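Local coordinates for protein dTDP-4-dehydrorhamnose 3-epimerase (Streptomyces niveus, PDB 2C0Z) that acts with the methyltransferase NovU in novobiocin biosynthesis, epimerising a dTDP-4-keto-6-deoxy sugar at C3 on the way to dTDP-4-keto-6-deoxy-5-C-methyl-L-lyxo-hexose, at residues A[81-86]-A[120-125]; A[85-90]-A[136-141]. One frame throughout, in Å; residues are numbered along the deposited sequence.

Interaction 1: residues A[81-86]-A[120-125]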
loop_
_atom_site.group_PDB
_atom_site.type_symbol
_atom_site.label_atom_id
_atom_site.label_comp_id
_atom_site.label_asym_id
_atom_site.label_seq_id
_atom_site.Cartn_x
_atom_site.Cartn_y
_atom_site.Cartn_z
ATOM N N LYS A 81 -8.131 9.412 4.019
ATOM C CA LYS A 81 -7.812 8.084 3.487
ATOM C C LYS A 81 -7.358 8.202 2.045
ATOM O O LYS A 81 -7.875 9.016 1.286
ATOM C CB LYS A 81 -9.052 7.163 3.505
ATOM C CG LYS A 81 -9.456 6.627 4.828
ATOM C CD LYS A 81 -10.610 5.598 4.620
ATOM C CE LYS A 81 -10.394 4.376 5.469
ATOM N NZ LYS A 81 -9.889 4.730 6.824
ATOM N N TYR A 82 -6.436 7.333 1.666
ATOM C CA TYR A 82 -5.881 7.262 0.321
ATOM C C TYR A 82 -6.005 5.820 -0.095
ATOM O O TYR A 82 -5.332 4.948 0.449
ATOM C CB TYR A 82 -4.436 7.760 0.394
ATOM C CG TYR A 82 -3.743 8.114 -0.900
ATOM C CD1 TYR A 82 -3.164 7.132 -1.669
ATOM C CD2 TYR A 82 -3.656 9.428 -1.338
ATOM C CE1 TYR A 82 -2.503 7.438 -2.856
ATOM C CE2 TYR A 82 -3.000 9.752 -2.498
ATOM C CZ TYR A 82 -2.406 8.746 -3.262
ATOM O OH TYR A 82 -1.724 9.100 -4.396
ATOM N N VAL A 83 -6.886 5.569 -1.054
ATOM C CA VAL A 83 -7.350 4.231 -1.385
ATOM C C VAL A 83 -7.042 3.836 -2.817
ATOM O O VAL A 83 -7.236 4.623 -3.739
ATOM C CB VAL A 83 -8.832 4.004 -1.015
ATOM C CG1 VAL A 83 -9.759 4.865 -1.833
ATOM C CG2 VAL A 83 -9.208 2.526 -1.126
ATOM N N THR A 84 -6.617 2.575 -3.001
ATOM C CA THR A 84 -6.420 2.033 -4.331
ATOM C C THR A 84 -6.774 0.562 -4.394
ATOM O O THR A 84 -6.815 -0.118 -3.367
ATOM C CB THR A 84 -4.958 2.281 -4.772
ATOM O OG1 THR A 84 -4.841 2.107 -6.172
ATOM C CG2 THR A 84 -3.975 1.292 -4.184
ATOM N N CYS A 85 -7.088 0.070 -5.580
ATOM C CA CYS A 85 -7.357 -1.360 -5.749
ATOM C C CYS A 85 -6.158 -2.030 -6.385
ATOM O O CYS A 85 -5.732 -1.660 -7.477
ATOM C CB CYS A 85 -8.605 -1.572 -6.579
ATOM S SG CYS A 85 -8.933 -3.311 -6.981
ATOM N N VAL A 86 -5.575 -2.960 -5.642
ATOM C CA VAL A 86 -4.314 -3.611 -6.055
ATOM C C VAL A 86 -4.552 -4.942 -6.765
ATOM O O VAL A 86 -3.631 -5.508 -7.361
ATOM C CB VAL A 86 -3.337 -3.783 -4.910
ATOM C CG1 VAL A 86 -2.881 -2.417 -4.352
ATOM C CG2 VAL A 86 -3.897 -4.663 -3.826
ATOM N N VAL A 120 -7.894 7.167 -4.891
ATOM C CA VAL A 120 -8.727 8.254 -4.456
ATOM C C VAL A 120 -8.277 8.699 -3.088
ATOM O O VAL A 120 -8.071 7.871 -2.204
ATOM C CB VAL A 120 -10.223 7.868 -4.452
ATOM C CG1 VAL A 120 -11.066 8.910 -3.770
ATOM C CG2 VAL A 120 -10.740 7.665 -5.849
ATOM N N TYR A 121 -8.110 10.017 -2.922
ATOM C CA TYR A 121 -7.845 10.633 -1.639
ATOM C C TYR A 121 -9.123 11.312 -1.176
ATOM O O TYR A 121 -9.747 12.065 -1.916
ATOM C CB TYR A 121 -6.724 11.650 -1.730
ATOM C CG TYR A 121 -6.596 12.490 -0.486
ATOM C CD1 TYR A 121 -6.060 11.945 0.676
ATOM C CD2 TYR A 121 -7.019 13.812 -0.454
ATOM C CE1 TYR A 121 -5.950 12.688 1.834
ATOM C CE2 TYR A 121 -6.910 14.552 0.716
ATOM C CZ TYR A 121 -6.380 13.971 1.848
ATOM O OH TYR A 121 -6.232 14.710 3.029
ATOM N N LEU A 122 -9.502 11.025 0.048
ATOM C CA LEU A 122 -10.657 11.676 0.665
ATOM C C LEU A 122 -10.301 12.282 1.994
ATOM O O LEU A 122 -9.642 11.664 2.821
ATOM C CB LEU A 122 -11.845 10.740 0.797
ATOM C CG LEU A 122 -11.645 9.393 1.440
ATOM C CD1 LEU A 122 -12.890 8.952 2.170
ATOM C CD2 LEU A 122 -11.274 8.348 0.394
ATOM N N SER A 123 -10.707 13.528 2.154
ATOM C CA SER A 123 -10.411 14.308 3.334
ATOM C C SER A 123 -11.355 13.977 4.500
ATOM O O SER A 123 -12.264 13.159 4.398
ATOM C CB SER A 123 -10.594 15.808 3.002
ATOM O OG SER A 123 -9.706 16.263 2.008
ATOM N N GLU A 124 -11.139 14.658 5.617
ATOM C CA GLU A 124 -11.938 14.456 6.808
ATOM C C GLU A 124 -13.413 14.774 6.560
ATOM O O GLU A 124 -13.773 15.676 5.789
ATOM C CB GLU A 124 -11.397 15.326 7.950
ATOM C CG GLU A 124 -9.949 15.087 8.331
ATOM C CD GLU A 124 -8.864 15.708 7.425
ATOM O OE1 GLU A 124 -9.115 16.354 6.356
ATOM O OE2 GLU A 124 -7.677 15.506 7.797
ATOM N N GLY A 125 -14.262 13.982 7.180
ATOM C CA GLY A 125 -15.706 14.168 7.091
ATOM C C GLY A 125 -16.365 13.507 5.890
ATOM O O GLY A 125 -17.586 13.579 5.739
#

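Interaction 2: residues A[85-90]-A[136-141]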
loop_
_atom_site.group_PDB
_atom_site.type_symbol
_atom_site.label_atom_id
_atom_site.label_comp_id
_atom_site.label_asym_id
_atom_site.label_seq_id
_atom_site.Cartn_x
_atom_site.Cartn_y
_atom_site.Cartn_z
ATOM N N CYS A 85 -7.088 0.070 -5.580
ATOM C CA CYS A 85 -7.357 -1.360 -5.749
ATOM C C CYS A 85 -6.158 -2.030 -6.385
ATOM O O CYS A 85 -5.732 -1.660 -7.477
ATOM C CB CYS A 85 -8.605 -1.572 -6.579
ATOM S SG CYS A 85 -8.933 -3.311 -6.981
ATOM N N VAL A 86 -5.575 -2.960 -5.642
ATOM C CA VAL A 86 -4.314 -3.611 -6.055
ATOM C C VAL A 86 -4.552 -4.942 -6.765
ATOM O O VAL A 86 -3.631 -5.508 -7.361
ATOM C CB VAL A 86 -3.337 -3.783 -4.910
ATOM C CG1 VAL A 86 -2.881 -2.417 -4.352
ATOM C CG2 VAL A 86 -3.897 -4.663 -3.826
ATOM N N ARG A 87 -5.769 -5.461 -6.699
ATOM C CA ARG A 87 -6.137 -6.687 -7.401
ATOM C C ARG A 87 -7.618 -6.672 -7.649
ATOM O O ARG A 87 -8.399 -6.407 -6.734
ATOM C CB ARG A 87 -5.766 -7.902 -6.566
ATOM C CG ARG A 87 -6.121 -9.261 -7.150
ATOM C CD ARG A 87 -5.978 -10.292 -6.057
ATOM N NE ARG A 87 -5.861 -11.659 -6.476
ATOM C CZ ARG A 87 -5.333 -12.646 -5.708
ATOM N NH1 ARG A 87 -4.835 -12.442 -4.427
ATOM N NH2 ARG A 87 -5.292 -13.863 -6.242
ATOM N N GLY A 88 -8.017 -6.968 -8.861
ATOM C CA GLY A 88 -9.417 -6.990 -9.186
ATOM C C GLY A 88 -9.950 -5.616 -9.538
ATOM O O GLY A 88 -9.244 -4.772 -10.104
ATOM N N ALA A 89 -11.231 -5.419 -9.244
ATOM C CA ALA A 89 -11.900 -4.176 -9.569
ATOM C C ALA A 89 -12.998 -3.886 -8.564
ATOM O O ALA A 89 -13.725 -4.784 -8.144
ATOM C CB ALA A 89 -12.501 -4.223 -10.999
ATOM N N VAL A 90 -13.126 -2.620 -8.202
ATOM C CA VAL A 90 -14.208 -2.181 -7.311
ATOM C C VAL A 90 -14.851 -0.926 -7.858
ATOM O O VAL A 90 -14.232 -0.156 -8.599
ATOM C CB VAL A 90 -13.814 -1.915 -5.837
ATOM C CG1 VAL A 90 -13.049 -3.100 -5.237
ATOM C CG2 VAL A 90 -13.096 -0.580 -5.653
ATOM N N GLU A 136 -13.309 -11.514 -6.734
ATOM C CA GLU A 136 -12.754 -10.993 -5.472
ATOM C C GLU A 136 -11.962 -9.751 -5.806
ATOM O O GLU A 136 -11.441 -9.669 -6.903
ATOM C CB GLU A 136 -11.842 -11.987 -4.787
ATOM C CG GLU A 136 -12.552 -13.299 -4.400
ATOM C CD GLU A 136 -11.852 -14.103 -3.306
ATOM O OE1 GLU A 136 -10.636 -13.881 -3.056
ATOM O OE2 GLU A 136 -12.541 -14.980 -2.688
ATOM N N ALA A 137 -11.812 -8.841 -4.839
ATOM C CA ALA A 137 -11.079 -7.570 -5.056
ATOM C C ALA A 137 -10.324 -7.171 -3.798
ATOM O O ALA A 137 -10.832 -7.331 -2.700
ATOM C CB ALA A 137 -12.044 -6.468 -5.428
ATOM N N THR A 138 -9.119 -6.631 -3.966
ATOM C CA THR A 138 -8.279 -6.237 -2.854
ATOM C C THR A 138 -8.005 -4.736 -2.887
ATOM O O THR A 138 -7.463 -4.225 -3.870
ATOM C CB THR A 138 -6.927 -6.984 -2.966
ATOM O OG1 THR A 138 -7.156 -8.409 -3.022
ATOM C CG2 THR A 138 -6.062 -6.724 -1.730
ATOM N N LEU A 139 -8.409 -4.040 -1.829
ATOM C CA LEU A 139 -8.161 -2.621 -1.657
ATOM C C LEU A 139 -7.021 -2.433 -0.673
ATOM O O LEU A 139 -6.889 -3.195 0.284
ATOM C CB LEU A 139 -9.399 -1.902 -1.130
ATOM C CG LEU A 139 -10.553 -1.863 -2.086
ATOM C CD1 LEU A 139 -11.642 -1.026 -1.445
ATOM C CD2 LEU A 139 -10.119 -1.293 -3.399
ATOM N N CYS A 140 -6.177 -1.435 -0.939
ATOM C CA CYS A 140 -5.141 -1.003 -0.034
ATOM C C CYS A 140 -5.432 0.436 0.362
ATOM O O CYS A 140 -5.768 1.265 -0.506
ATOM C CB CYS A 140 -3.782 -1.113 -0.716
ATOM S SG CYS A 140 -2.397 -0.693 0.340
ATOM N N TYR A 141 -5.349 0.739 1.648
ATOM C CA TYR A 141 -5.736 2.037 2.180
ATOM C C TYR A 141 -4.580 2.564 3.005
ATOM O O TYR A 141 -4.011 1.822 3.811
ATOM C CB TYR A 141 -6.938 1.932 3.182
ATOM C CG TYR A 141 -8.140 1.103 2.835
ATOM C CD1 TYR A 141 -8.062 -0.274 2.809
ATOM C CD2 TYR A 141 -9.374 1.697 2.619
ATOM C CE1 TYR A 141 -9.173 -1.062 2.550
ATOM C CE2 TYR A 141 -10.504 0.921 2.356
ATOM C CZ TYR A 141 -10.388 -0.455 2.317
ATOM O OH TYR A 141 -11.485 -1.263 2.047
HETATM O O HOH W 1 -4.962 -10.027 -2.768
#

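Interaction 1: residues A[81-86]-A[120-125]
Lys-81 and Leu-122 exchange two backbone hydrogen bonds, and Val-83 and Val-120 exchange two more, so that strands 81-85 and 120-122 run antiparallel as neighbours in one sheet of the RmlC-like cupin fold. Their axes approach to 4.8 Å at 158°. The bond from Leu-122 N to Lys-81 O is 2.9 Å long and nearly straight, 170° at the hydrogen, and that from Val-83 N to Val-120 O spans 2.8 Å. Between these two pairs lies the non-hydrogen-bonded pair Tyr-82 and Tyr-121, where the Tyr-121 CA-H leans on Lys-81 O and the Tyr-82 CA-H on Val-120 O.

On the tyrosine face the two side chains run nearly perpendicular, CD2 of Tyr-82 resting 3.8 Å from CB of Tyr-121. The opposite face carries Lys-81, Val-83, Val-120 and Leu-122. The two valines project in parallel. In one of two modelled conformers, and so with less certainty, Val-83 has chi1 at 66° and holds CG1 between its own backbone N and carbonyl carbon, which brings this methyl 3.5 Å from Val-120 O and 4.0 Å from Val-120 CB. Leu-122 turns its CD2 branch back over the partner strand, and Lys-81 CB sits 4.0 Å from both CG and CD2 of Leu-122.

Farther out, each tyrosine ring has an edge-to-face partner outside the pair, Tyr-39 for Tyr-82 and Phe-44 for Tyr-121, while the Tyr-82 hydroxyl is hydrogen-bonded to Trp-38 O. Lys-81, a substrate-binding residue by similarity, gives only the root of its side chain to the packing; the chain bends away at its far end, and NZ is hydrogen-bonded to Gln-79 OE1 and Ser-143 OG.

Interaction 2: residues A[85-90]-A[136-141]
Two consecutive residues, Val-86 and Arg-87, stand across from the single Thr-138: a classic beta bulge, after which the pairing runs one residue out of step with that of Cys-85 and Leu-139. Thr-138 is gripped through both backbone polar atoms: its O accepts from Val-86 N at 2.9 Å, a bond bent to 147° at the hydrogen, and its N donates to Arg-87 O along a straighter path of 170°. With chi1 at -56°, Thr-138 sets OG1 anti to its carbonyl carbon, on the arginine's side, and CG2 anti to its backbone N, where it meets Val-86 CG2 at 3.7 Å. One water, in the guanidinium plane at its edge, joins Arg-87 NH1 to Thr-138 OG1, the latter 2.7 Å away. The same NH1 forms a salt bridge with Asp-114 of the second subunit.

At the bulge the chain turns a corner, passing from one sheet of the cupin beta-sandwich to the other, and Gly-88 follows with a positive phi. The strand that starts at Ala-89 belongs to the second sheet, and its Val-90 packs across the sandwich on segment 136-141. There the ends of Val-90 and Leu-139 meet, CG2 to CD2 at 3.8 Å. Leu-139 CD2 also packs 3.5 Å from Cys-85 CB, and Val-90 CG1 presses equally close, 3.5 Å, on Ala-137 CB.

Overall arrangement
Strand 81-87 is the common element, pairing through one edge with 119-122 in interaction 1 and through the other with 136-143 in interaction 2; the centres of the two contacts lie about 13 Å apart. The segments overlap at Cys-85 and Val-86, which make their contacts in interaction 2, and Thr-84 O, 2.8 Å from Cys-140 N in a probable hydrogen bond, continues the ladder. Where the contacts adjoin, the side chains of Val-83 and Tyr-141, the proton donor by similarity, are about 4 Å apart at their nearest atoms. Lys-81 also touches Tyr-141, and the side chains of Leu-122 and His-128, substrate-binding by similarity, likewise approach to about 4 Å between nearest atoms. The bulged end of interaction 2 instead reaches the second subunit, where Val-86 meets its counterpart.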